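O-methyltransferase (Saccharopolyspora spinosa, PDB 4CE0) probably transfers a methyl group from S-adenosyl-L-methionine to the 4'-hydroxyl of the rhamnose on a spinosyn intermediate, in a magnesium-dependent step of antibiotic biosynthesis. Local coordinates at residues D213-P217 with S218-A222; D187-E190 with S191-S195; E144-R147 with Q148-R152. All coordinates share one frame; numbering follows the deposited sequence.

How the interactions relate
All three contacts are local and belong to one Rossmann-like methyltransferase domain. In chain order, interaction 3 comes first, on helix 143-152. Interaction 2 follows at the start of helix 189-199, after strand 179-184. Interaction 1 comes last, where strand 207-211 leads into helix 219-230. Interactions 1 and 2 touch, with centres about 9 Å apart. Together they join the magnesium site to the adenine end of the S-adenosyl-L-homocysteine pocket. Interaction 3 lies about 25 Å from interaction 2 and 29 Å from interaction 1, centre to centre. It packs near strand 160-164, at the far edge of the sheet.

Interaction 1 of 3, residues D213-P217 with S218-A222; sequences DYFLP and SCQDA. With MG (magnesium ion), chain C.
Ser-218 opens the second segment and meets Leu-216. With chi1 at 85°, the Ser-218 hydroxyl stands near the leucine methyl, OG to Leu-216 CD2 being 3.4 Å. It makes no capping bond, although Ser-218 is the N-cap of helix 219-230. Its hydrogen-bond partner is instead Asp-187 O, in the loop before helix 189-199.

Cys-219 comes next and is buried. Its CB is 3.4 Å from Asp-213 O. The same carbonyl oxygen accepts Leu-216 N at 2.9 Å and so closes a type I turn from Asp-213 to Leu-216. The turn and the first helical residue are thus packed together. Thr-192 of helix 189-199 also touches Cys-219.

Gln-220 N donates a backbone hydrogen bond to Leu-216 O at 2.9 Å. Its CB heads toward the turn, and CG lies over one face of the Tyr-214 ring, 4.1 Å from the ring centroid. This is a CH-pi contact. Val-223 and Lys-224 extend the helical surface beside that ring.

The other end of the turn holds the metal. Asp-213 OD2 binds magnesium at 2.1 Å, and OD1 accepts a hydrogen bond from a magnesium-bound water at 2.7 Å. Asp-185, Asp-212 and two more waters complete the six-ligand, three-aspartate magnesium site of this TylF/MycF-family methyltransferase.

Interaction 2 of 3, residues D187-E190 with S191-S195; sequences DLYE and STMDS. With SAH (S-adenosyl-L-homocysteine), chain B.
Leu-188, Tyr-189 and Glu-190 accept i to i+4 backbone hydrogen bonds from Thr-192, Met-193 and Asp-194, which join the first turn of helix 189-199 to the next. Leu-188 is the N-cap. The helix follows strand 179-184 in the Rossmann-like fold, and its first turn borders the cofactor pocket.

Leu-188 O is gripped twice by one residue. Thr-192 N donates to it at 3.1 Å and Thr-192 OG1 at 2.8 Å, from opposite faces of the carbonyl plane. The hydroxyl reaches back because OG1 stands beside its own backbone N (chi1 -54°). Thr-192 also packs on Ala-222 of helix 219-230.

Tyr-189 and Met-193 run side by side in the same direction. The Met-193 chain bends at chi2 and chi3, which brings its methyl CE to 3.4 Å from Tyr-189 OH. Phe-226 of helix 219-230 touches Met-193 as well.

On another side of the helix, Asp-194 OD2 lies 3.0 Å from Glu-190 O, and both are acceptors. The carboxylates of Glu-190 and Asp-194 also come near, with OE1 to OD2 at 4.5 Å. Both residues lie near the start of the helix, where its dipole may partly offset the negative charge.

Ser-191 turns to the bound S-adenosyl-L-homocysteine. Leu-188 CB lies 3.7 Å from Ser-191 OG and flanks it. Ser-191 OG donates a hydrogen bond of 2.8 Å to N7 of the ligand's adenine.

Interaction 3 of 3, residues E144-R147 with Q148-R152; sequences ETVR and QNFAR
Glu-144 to Arg-147 and Gln-148 to Ala-151 are successive turns of helix 143-152, joined by four i to i+4 backbone hydrogen bonds. Gln-148 N donates to Glu-144 O, Asn-149 N to Thr-145 O at 2.9 Å, Phe-150 N to Val-146 O and Ala-151 N to Arg-147 O at 3.1 Å. The last is the most bent, with an N-H...O angle of 146°. Arg-152 N continues the pattern to Gln-148 O.

Side chains four residues apart pair along the helix. Val-146 and Phe-150 make the apolar pair. They lie side by side and point the same way. Val-146 CG1 touches Phe-150 CE1 at 4.0 Å. Val-146 O meets the edge of the Phe-150 ring in its plane, with CD1 at 3.5 Å.

Thr-145 and Asn-149 also run alongside each other. Thr-145 CG2 is 4.0 Å from Asn-149 ND2. Their polar groups bond elsewhere: Thr-145 OG1 to Ser-142 OG, and Asn-149 ND2 to Arg-86 O. The second bond ties the buried amide to the segment before helix 88-100.

On the exposed side, Gln-148 reaches back to Glu-144. Gln-148 CG stands beside its own backbone N (chi1 -74°), which sets it 3.3 Å from Glu-144 O. The extended chain beyond CG carries the amide on toward the Glu-144 side chain. The amide and carboxylate planes are 53° apart, and the contact is loose, with Gln-148 NE2 4.1 Å from Glu-144 CG.

The apolar side faces the domain. Phe-150 packs on Cys-90, Ile-91 and Arg-94 of helix 88-100 and on Val-160. Val-146 and Arg-147 rest on Phe-162. Helix 143-152 thus lies against helix 88-100 and strand 160-164, the outermost strand on its side of the chain's sheet, while Arg-152 packs on Ile-20 of the second subunit.

Interaction 1 of 3, residues D213-P217 with S218-A222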
ATOM      1  N   ASP A 213      11.015  -1.667 -22.816  1.00 20.54           N
ATOM      2  CA  ASP A 213      10.763  -0.741 -23.923  1.00 28.30           C
ATOM      3  C   ASP A 213      11.123  -1.352 -25.261  1.00 26.74           C
ATOM      4  O   ASP A 213      11.766  -0.711 -26.108  1.00 25.19           O
ATOM      5  CB  ASP A 213      11.585   0.541 -23.747  1.00 34.05           C
ATOM      6  CG  ASP A 213      11.123   1.355 -22.574  1.00 38.71           C
ATOM      7  OD1 ASP A 213      10.151   2.125 -22.737  1.00 40.74           O
ATOM      8  OD2 ASP A 213      11.701   1.189 -21.484  1.00 28.16           O
ATOM      9  N   TYR A 214      10.668  -2.573 -25.472  1.00 30.63           N
ATOM     10  CA  TYR A 214      10.950  -3.276 -26.717  1.00 24.70           C
ATOM     11  C   TYR A 214      10.584  -2.484 -27.970  1.00 21.62           C
ATOM     12  O   TYR A 214      11.119  -2.762 -29.035  1.00 30.26           O
ATOM     13  CB  TYR A 214      10.184  -4.588 -26.768  1.00 22.36           C
ATOM     14  CG  TYR A 214      10.444  -5.359 -28.037  1.00 21.71           C
ATOM     15  CD1 TYR A 214      11.732  -5.660 -28.449  1.00 28.69           C
ATOM     16  CD2 TYR A 214       9.395  -5.783 -28.830  1.00 23.68           C
ATOM     17  CE1 TYR A 214      11.966  -6.366 -29.642  1.00 27.10           C
ATOM     18  CE2 TYR A 214       9.600  -6.491 -30.016  1.00 29.42           C
ATOM     19  CZ  TYR A 214      10.891  -6.779 -30.415  1.00 26.68           C
ATOM     20  OH  TYR A 214      11.105  -7.490 -31.566  1.00 28.79           O
ATOM     21  N   PHE A 215       9.677  -1.522 -27.868  1.00 24.41           N
ATOM     22  CA  PHE A 215       9.172  -0.882 -29.098  1.00 30.81           C
ATOM     23  C   PHE A 215       9.836   0.430 -29.346  1.00 33.94           C
ATOM     24  O   PHE A 215       9.628   1.075 -30.366  1.00 34.74           O
ATOM     25  CB  PHE A 215       7.664  -0.826 -29.099  1.00 32.59           C
ATOM     26  CG  PHE A 215       7.065  -2.184 -28.903  1.00 47.49           C
ATOM     27  CD1 PHE A 215       7.332  -3.207 -29.788  1.00 66.38           C
ATOM     28  CD2 PHE A 215       6.324  -2.464 -27.797  1.00 52.21           C
ATOM     29  CE1 PHE A 215       6.827  -4.463 -29.558  1.00 72.25           C
ATOM     30  CE2 PHE A 215       5.801  -3.724 -27.562  1.00 51.64           C
ATOM     31  CZ  PHE A 215       6.051  -4.721 -28.431  1.00 64.01           C
ATOM     32  N   LEU A 216      10.728   0.754 -28.427  1.00 25.30           N
ATOM     33  CA  LEU A 216      11.648   1.844 -28.577  1.00 29.83           C
ATOM     34  C   LEU A 216      12.687   1.367 -29.581  1.00 35.53           C
ATOM     35  O   LEU A 216      13.303   0.321 -29.351  1.00 32.48           O
ATOM     36  CB  LEU A 216      12.303   2.149 -27.222  1.00 34.51           C
ATOM     37  CG  LEU A 216      13.171   3.404 -27.094  1.00 44.47           C
ATOM     38  CD1 LEU A 216      12.276   4.633 -27.093  1.00 40.18           C
ATOM     39  CD2 LEU A 216      14.084   3.379 -25.831  1.00 38.98           C
ATOM     40  N   PRO A 217      12.844   2.079 -30.727  1.00 32.23           N
ATOM     41  CA  PRO A 217      13.998   1.749 -31.565  1.00 38.42           C
ATOM     42  C   PRO A 217      15.198   2.201 -30.753  1.00 47.87           C
ATOM     43  O   PRO A 217      15.095   3.233 -30.082  1.00 63.23           O
ATOM     44  CB  PRO A 217      13.790   2.603 -32.823  1.00 38.92           C
ATOM     45  CG  PRO A 217      13.026   3.804 -32.312  1.00 37.54           C
ATOM     46  CD  PRO A 217      12.135   3.277 -31.216  1.00 37.63           C
ATOM     47  N   SER A 218      16.282   1.449 -30.802  1.00 43.00           N
ATOM     48  CA  SER A 218      17.447   1.572 -29.886  1.00 37.17           C
ATOM     49  C   SER A 218      17.349   0.325 -29.053  1.00 28.75           C
ATOM     50  O   SER A 218      18.138  -0.570 -29.244  1.00 31.00           O
ATOM     51  CB  SER A 218      17.544   2.840 -28.990  1.00 37.17           C
ATOM     52  OG  SER A 218      16.819   2.744 -27.772  1.00 42.49           O
ATOM     53  N   CYS A 219      16.344   0.234 -28.175  1.00 26.72           N
ATOM     54  CA  CYS A 219      16.242  -0.951 -27.335  1.00 26.57           C
ATOM     55  C   CYS A 219      15.993  -2.141 -28.235  1.00 22.12           C
ATOM     56  O   CYS A 219      16.673  -3.168 -28.131  1.00 29.01           O
ATOM     57  CB  CYS A 219      15.175  -0.775 -26.237  1.00 18.71           C
ATOM     58  SG  CYS A 219      14.779  -2.269 -25.295  1.00 36.70           S
ATOM     59  N   GLN A 220      15.086  -1.947 -29.187  1.00 32.99           N
ATOM     60  CA  GLN A 220      14.591  -3.003 -30.092  1.00 25.31           C
ATOM     61  C   GLN A 220      15.703  -3.548 -31.010  1.00 25.89           C
ATOM     62  O   GLN A 220      15.868  -4.770 -31.213  1.00 23.95           O
ATOM     63  CB  GLN A 220      13.448  -2.426 -30.933  1.00 34.18           C
ATOM     64  CG  GLN A 220      12.634  -3.440 -31.675  1.00 41.37           C
ATOM     65  CD  GLN A 220      11.517  -2.798 -32.464  1.00 37.67           C
ATOM     66  OE1 GLN A 220      10.570  -2.265 -31.896  1.00 40.36           O
ATOM     67  NE2 GLN A 220      11.635  -2.825 -33.782  1.00 27.29           N
ATOM     68  N   ASP A 221      16.465  -2.619 -31.559  1.00 22.50           N
ATOM     69  CA  ASP A 221      17.632  -2.939 -32.351  1.00 30.05           C
ATOM     70  C   ASP A 221      18.674  -3.754 -31.589  1.00 29.08           C
ATOM     71  O   ASP A 221      19.249  -4.684 -32.143  1.00 32.04           O
ATOM     72  CB  ASP A 221      18.202  -1.652 -32.946  1.00 33.32           C
ATOM     73  CG  ASP A 221      17.325  -1.103 -34.105  1.00 60.31           C
ATOM     74  OD1 ASP A 221      16.218  -1.650 -34.372  1.00 48.73           O
ATOM     75  OD2 ASP A 221      17.736  -0.115 -34.752  1.00 63.08           O
ATOM     76  N   ALA A 222      18.904  -3.447 -30.311  1.00 29.07           N
ATOM     77  CA  ALA A 222      19.806  -4.268 -29.529  1.00 28.14           C
ATOM     78  C   ALA A 222      19.272  -5.686 -29.353  1.00 26.66           C
ATOM     79  O   ALA A 222      20.025  -6.649 -29.445  1.00 26.22           O
ATOM     80  CB  ALA A 222      20.106  -3.633 -28.166  1.00 29.89           C
TER
HETATM   81 MG    MG C1251      11.091   1.370 -19.503  1.00 31.12          MG
HETATM   82  O   HOH W   1       9.479   2.793 -20.256  1.00 29.08           O
HETATM   83  O   HOH W   2      10.417   2.444 -17.739  1.00 28.24           O
HETATM   84  O   HOH W   3      12.130   3.165 -19.705  1.00 41.82           O

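Interaction 2 of 3, residues D187-E190 with S191-S195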
ATOM      1  N   ASP A 187      16.944   2.338 -21.511  1.00 46.44           N
ATOM      2  CA  ASP A 187      16.358   2.632 -22.807  1.00 26.22           C
ATOM      3  C   ASP A 187      17.343   2.520 -23.979  1.00 29.02           C
ATOM      4  O   ASP A 187      16.958   2.180 -25.094  1.00 32.20           O
ATOM      5  CB  ASP A 187      15.781   4.036 -22.765  1.00 34.18           C
ATOM      6  CG  ASP A 187      14.613   4.145 -21.801  1.00 48.77           C
ATOM      7  OD1 ASP A 187      13.664   3.332 -21.930  1.00 49.28           O
ATOM      8  OD2 ASP A 187      14.653   5.015 -20.906  1.00 50.59           O
ATOM      9  N   LEU A 188      18.606   2.806 -23.728  1.00 26.66           N
ATOM     10  CA  LEU A 188      19.567   2.955 -24.809  1.00 31.64           C
ATOM     11  C   LEU A 188      19.933   1.615 -25.416  1.00 35.89           C
ATOM     12  O   LEU A 188      19.823   0.570 -24.773  1.00 34.24           O
ATOM     13  CB  LEU A 188      20.824   3.641 -24.284  1.00 35.64           C
ATOM     14  CG  LEU A 188      20.571   4.872 -23.403  1.00 39.14           C
ATOM     15  CD1 LEU A 188      21.887   5.546 -23.012  1.00 35.61           C
ATOM     16  CD2 LEU A 188      19.705   5.848 -24.138  1.00 46.30           C
ATOM     17  N   TYR A 189      20.392   1.669 -26.657  1.00 28.47           N
ATOM     18  CA  TYR A 189      20.981   0.528 -27.320  1.00 24.70           C
ATOM     19  C   TYR A 189      22.099  -0.076 -26.494  1.00 24.75           C
ATOM     20  O   TYR A 189      22.101  -1.290 -26.188  1.00 30.12           O
ATOM     21  CB  TYR A 189      21.544   0.981 -28.673  1.00 34.29           C
ATOM     22  CG  TYR A 189      22.157  -0.147 -29.459  1.00 35.37           C
ATOM     23  CD1 TYR A 189      23.455  -0.571 -29.215  1.00 42.28           C
ATOM     24  CD2 TYR A 189      21.425  -0.799 -30.429  1.00 33.75           C
ATOM     25  CE1 TYR A 189      23.997  -1.617 -29.923  1.00 46.94           C
ATOM     26  CE2 TYR A 189      21.943  -1.831 -31.139  1.00 34.12           C
ATOM     27  CZ  TYR A 189      23.232  -2.244 -30.899  1.00 44.06           C
ATOM     28  OH  TYR A 189      23.746  -3.290 -31.637  1.00 44.98           O
ATOM     29  N   GLU A 190      23.065   0.753 -26.119  1.00 31.25           N
ATOM     30  CA  GLU A 190      24.233   0.253 -25.375  1.00 39.38           C
ATOM     31  C   GLU A 190      23.881  -0.401 -24.030  1.00 38.69           C
ATOM     32  O   GLU A 190      24.466  -1.432 -23.656  1.00 33.29           O
ATOM     33  CB  GLU A 190      25.245   1.376 -25.133  1.00 42.18           C
ATOM     34  CG  GLU A 190      25.877   1.917 -26.416  1.00 63.85           C
ATOM     35  CD  GLU A 190      26.631   0.860 -27.221  1.00 69.09           C
ATOM     36  OE1 GLU A 190      27.317  -0.001 -26.615  1.00 68.88           O
ATOM     37  OE2 GLU A 190      26.539   0.903 -28.470  1.00 67.39           O
ATOM     38  N   SER A 191      22.951   0.218 -23.305  1.00 28.92           N
ATOM     39  CA  SER A 191      22.508  -0.283 -22.010  1.00 32.56           C
ATOM     40  C   SER A 191      21.876  -1.661 -22.176  1.00 33.75           C
ATOM     41  O   SER A 191      22.200  -2.608 -21.449  1.00 29.12           O
ATOM     42  CB  SER A 191      21.479   0.672 -21.405  1.00 33.66           C
ATOM     43  OG  SER A 191      22.024   1.970 -21.237  1.00 31.49           O
ATOM     44  N   THR A 192      20.990  -1.762 -23.166  1.00 27.23           N
ATOM     45  CA  THR A 192      20.293  -3.005 -23.473  1.00 20.11           C
ATOM     46  C   THR A 192      21.287  -4.072 -23.916  1.00 24.05           C
ATOM     47  O   THR A 192      21.269  -5.201 -23.406  1.00 21.50           O
ATOM     48  CB  THR A 192      19.225  -2.785 -24.582  1.00 29.24           C
ATOM     49  OG1 THR A 192      18.354  -1.723 -24.193  1.00 29.12           O
ATOM     50  CG2 THR A 192      18.424  -4.034 -24.820  1.00 29.21           C
ATOM     51  N   MET A 193      22.170  -3.728 -24.843  1.00 27.66           N
ATOM     52  CA  MET A 193      23.184  -4.697 -25.297  1.00 32.72           C
ATOM     53  C   MET A 193      24.123  -5.181 -24.168  1.00 37.44           C
ATOM     54  O   MET A 193      24.355  -6.396 -23.998  1.00 26.81           O
ATOM     55  CB  MET A 193      23.998  -4.119 -26.455  1.00 38.97           C
ATOM     56  CG  MET A 193      24.862  -5.152 -27.160  1.00 40.74           C
ATOM     57  SD  MET A 193      23.913  -6.502 -27.911  1.00 41.32           S
ATOM     58  CE  MET A 193      23.149  -5.710 -29.329  1.00 46.61           C
ATOM     59  N   ASP A 194      24.657  -4.239 -23.398  1.00 28.90           N
ATOM     60  CA  ASP A 194      25.580  -4.581 -22.301  1.00 26.50           C
ATOM     61  C   ASP A 194      24.929  -5.494 -21.272  1.00 28.35           C
ATOM     62  O   ASP A 194      25.582  -6.382 -20.716  1.00 26.19           O
ATOM     63  CB  ASP A 194      26.095  -3.315 -21.609  1.00 29.70           C
ATOM     64  CG  ASP A 194      27.106  -2.560 -22.455  1.00 48.02           C
ATOM     65  OD1 ASP A 194      27.805  -3.215 -23.269  1.00 51.01           O
ATOM     66  OD2 ASP A 194      27.190  -1.318 -22.309  1.00 48.09           O
ATOM     67  N   SER A 195      23.644  -5.266 -21.011  1.00 26.19           N
ATOM     68  CA  SER A 195      22.912  -6.098 -20.100  1.00 24.77           C
ATOM     69  C   SER A 195      22.702  -7.497 -20.684  1.00 22.82           C
ATOM     70  O   SER A 195      22.911  -8.498 -20.012  1.00 24.11           O
ATOM     71  CB  SER A 195      21.566  -5.418 -19.727  1.00 21.51           C
ATOM     72  OG  SER A 195      20.831  -6.253 -18.847  1.00 37.01           O
TER
HETATM   73  N   SAH B1250      10.732   2.974 -13.105  1.00 23.49           N
HETATM   74  CA  SAH B1250      11.628   2.353 -14.095  1.00 43.23           C
HETATM   75  CB  SAH B1250      13.015   2.937 -14.206  1.00 37.00           C
HETATM   76  CG  SAH B1250      14.045   2.652 -15.298  1.00 29.46           C
HETATM   77  SD  SAH B1250      14.568   4.306 -15.846  1.00 25.34           S
HETATM   78  C   SAH B1250      11.704   1.014 -13.480  1.00 38.46           C
HETATM   79  O   SAH B1250      12.616   0.309 -13.880  1.00 22.90           O
HETATM   80  OXT SAH B1250      10.672   0.888 -12.573  1.00 20.03           O
HETATM   81  C5' SAH B1250      16.197   3.956 -16.598  1.00 20.21           C
HETATM   82  C4' SAH B1250      17.310   3.648 -15.584  1.00 18.26           C
HETATM   83  O4' SAH B1250      18.408   3.033 -16.224  1.00 22.87           O
HETATM   84  C3' SAH B1250      17.893   4.880 -14.885  1.00 26.44           C
HETATM   85  O3' SAH B1250      17.743   4.687 -13.494  1.00 30.09           O
HETATM   86  C2' SAH B1250      19.363   4.985 -15.308  1.00 32.34           C
HETATM   87  O2' SAH B1250      20.315   5.494 -14.348  1.00 24.94           O
HETATM   88  C1' SAH B1250      19.646   3.540 -15.730  1.00 19.34           C
HETATM   89  N9  SAH B1250      20.673   3.336 -16.779  1.00 19.93           N
HETATM   90  C8  SAH B1250      20.467   3.465 -18.136  1.00 33.94           C
HETATM   91  N7  SAH B1250      21.608   3.137 -18.758  1.00 33.74           N
HETATM   92  C5  SAH B1250      22.524   2.763 -17.837  1.00 32.19           C
HETATM   93  C6  SAH B1250      23.852   2.337 -17.917  1.00 32.84           C
HETATM   94  N6  SAH B1250      24.467   2.214 -19.092  1.00 30.92           N
HETATM   95  N1  SAH B1250      24.547   2.044 -16.768  1.00 28.74           N
HETATM   96  C2  SAH B1250      23.951   2.137 -15.527  1.00 31.20           C
HETATM   97  N3  SAH B1250      22.653   2.587 -15.463  1.00 26.00           N
HETATM   98  C4  SAH B1250      21.935   2.860 -16.588  1.00 27.35           C

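Interaction 3 of 3, residues E144-R147 with Q148-R152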
ATOM      1  N   GLU A 144      21.418   6.082  -2.177  1.00 31.32           N
ATOM      2  CA  GLU A 144      20.879   6.383  -0.876  1.00 36.94           C
ATOM      3  C   GLU A 144      19.370   6.474  -0.986  1.00 28.04           C
ATOM      4  O   GLU A 144      18.654   5.936  -0.151  1.00 33.20           O
ATOM      5  CB  GLU A 144      21.474   7.686  -0.347  1.00 38.09           C
ATOM      6  CG  GLU A 144      20.893   8.113   0.963  1.00 56.08           C
ATOM      7  CD  GLU A 144      21.768   9.146   1.663  1.00 69.19           C
ATOM      8  OE1 GLU A 144      22.955   8.839   1.977  1.00 69.26           O
ATOM      9  OE2 GLU A 144      21.264  10.275   1.882  1.00 68.95           O
ATOM     10  N   THR A 145      18.892   7.171  -2.009  1.00 27.81           N
ATOM     11  CA  THR A 145      17.453   7.388  -2.196  1.00 28.54           C
ATOM     12  C   THR A 145      16.719   6.070  -2.468  1.00 30.42           C
ATOM     13  O   THR A 145      15.688   5.780  -1.844  1.00 24.91           O
ATOM     14  CB  THR A 145      17.196   8.373  -3.345  1.00 33.07           C
ATOM     15  OG1 THR A 145      17.774   9.652  -3.025  1.00 30.56           O
ATOM     16  CG2 THR A 145      15.674   8.515  -3.596  1.00 43.39           C
ATOM     17  N   VAL A 146      17.263   5.259  -3.372  1.00 28.29           N
ATOM     18  CA  VAL A 146      16.687   3.942  -3.636  1.00 32.59           C
ATOM     19  C   VAL A 146      16.667   3.055  -2.377  1.00 25.43           C
ATOM     20  O   VAL A 146      15.697   2.344  -2.142  1.00 22.42           O
ATOM     21  CB  VAL A 146      17.436   3.180  -4.780  1.00 21.39           C
ATOM     22  CG1 VAL A 146      16.776   1.822  -5.039  1.00 21.04           C
ATOM     23  CG2 VAL A 146      17.483   4.006  -6.078  1.00 21.60           C
ATOM     24  N   ARG A 147      17.753   3.051  -1.607  1.00 25.02           N
ATOM     25  CA  ARG A 147      17.834   2.268  -0.371  1.00 27.26           C
ATOM     26  C   ARG A 147      16.678   2.702   0.577  1.00 26.09           C
ATOM     27  O   ARG A 147      15.971   1.855   1.156  1.00 20.93           O
ATOM     28  CB  ARG A 147      19.221   2.455   0.327  1.00 25.96           C
ATOM     29  CG  ARG A 147      20.307   1.370   0.008  1.00 37.83           C
ATOM     30  CD  ARG A 147      21.653   1.502   0.850  1.00 29.49           C
ATOM     31  NE  ARG A 147      21.453   1.213   2.287  1.00 39.64           N
ATOM     32  CZ  ARG A 147      21.483  -0.015   2.804  1.00 43.30           C
ATOM     33  NH1 ARG A 147      21.729  -1.087   2.027  1.00 42.59           N
ATOM     34  NH2 ARG A 147      21.258  -0.191   4.098  1.00 41.06           N
ATOM     35  N   GLN A 148      16.517   4.018   0.750  1.00 19.62           N
ATOM     36  CA  GLN A 148      15.465   4.602   1.583  1.00 29.45           C
ATOM     37  C   GLN A 148      14.082   4.107   1.092  1.00 26.30           C
ATOM     38  O   GLN A 148      13.210   3.736   1.898  1.00 28.12           O
ATOM     39  CB  GLN A 148      15.522   6.146   1.549  1.00 36.72           C
ATOM     40  CG  GLN A 148      16.682   6.795   2.357  1.00 46.65           C
ATOM     41  CD  GLN A 148      16.859   8.313   2.089  1.00 68.25           C
ATOM     42  OE1 GLN A 148      16.480   8.830   1.030  1.00 74.25           O
ATOM     43  NE2 GLN A 148      17.454   9.025   3.063  1.00 62.31           N
ATOM     44  N   ASN A 149      13.886   4.116  -0.227  1.00 24.69           N
ATOM     45  CA  ASN A 149      12.625   3.675  -0.826  1.00 26.26           C
ATOM     46  C   ASN A 149      12.321   2.234  -0.439  1.00 24.63           C
ATOM     47  O   ASN A 149      11.208   1.938  -0.057  1.00 25.44           O
ATOM     48  CB  ASN A 149      12.636   3.866  -2.350  1.00 20.46           C
ATOM     49  CG  ASN A 149      12.580   5.329  -2.738  1.00 21.92           C
ATOM     50  OD1 ASN A 149      12.234   6.177  -1.907  1.00 18.60           O
ATOM     51  ND2 ASN A 149      12.920   5.635  -3.975  1.00 18.98           N
ATOM     52  N   PHE A 150      13.315   1.348  -0.493  1.00 20.36           N
ATOM     53  CA  PHE A 150      13.075  -0.050  -0.120  1.00 17.05           C
ATOM     54  C   PHE A 150      12.646  -0.106   1.350  1.00 21.07           C
ATOM     55  O   PHE A 150      11.756  -0.903   1.717  1.00 20.81           O
ATOM     56  CB  PHE A 150      14.316  -0.925  -0.316  1.00 19.83           C
ATOM     57  CG  PHE A 150      14.404  -1.630  -1.647  1.00 19.11           C
ATOM     58  CD1 PHE A 150      14.926  -0.971  -2.753  1.00 13.87           C
ATOM     59  CD2 PHE A 150      14.055  -2.972  -1.775  1.00 11.89           C
ATOM     60  CE1 PHE A 150      15.057  -1.607  -4.004  1.00 18.06           C
ATOM     61  CE2 PHE A 150      14.176  -3.636  -3.026  1.00 18.05           C
ATOM     62  CZ  PHE A 150      14.687  -2.943  -4.141  1.00 18.99           C
ATOM     63  N   ALA A 151      13.267   0.742   2.173  1.00 19.70           N
ATOM     64  CA  ALA A 151      13.071   0.708   3.611  1.00 25.38           C
ATOM     65  C   ALA A 151      11.677   1.200   3.921  1.00 20.22           C
ATOM     66  O   ALA A 151      11.082   0.818   4.906  1.00 17.26           O
ATOM     67  CB  ALA A 151      14.143   1.576   4.342  1.00 38.75           C
ATOM     68  N   ARG A 152      11.117   2.015   3.049  1.00 17.88           N
ATOM     69  CA  ARG A 152       9.749   2.488   3.270  1.00 23.57           C
ATOM     70  C   ARG A 152       8.760   1.349   3.260  1.00 23.55           C
ATOM     71  O   ARG A 152       7.734   1.423   3.933  1.00 22.80           O
ATOM     72  CB  ARG A 152       9.374   3.577   2.266  1.00 25.87           C
ATOM     73  CG  ARG A 152      10.129   4.864   2.607  1.00 34.68           C
ATOM     74  CD  ARG A 152      10.225   5.850   1.477  1.00 44.93           C
ATOM     75  NE  ARG A 152       9.883   7.188   1.960  1.00 54.25           N
ATOM     76  CZ  ARG A 152       9.600   8.210   1.165  1.00 57.04           C
ATOM     77  NH1 ARG A 152       9.617   8.052  -0.165  1.00 56.60           N
ATOM     78  NH2 ARG A 152       9.275   9.384   1.690  1.00 61.58           N
TER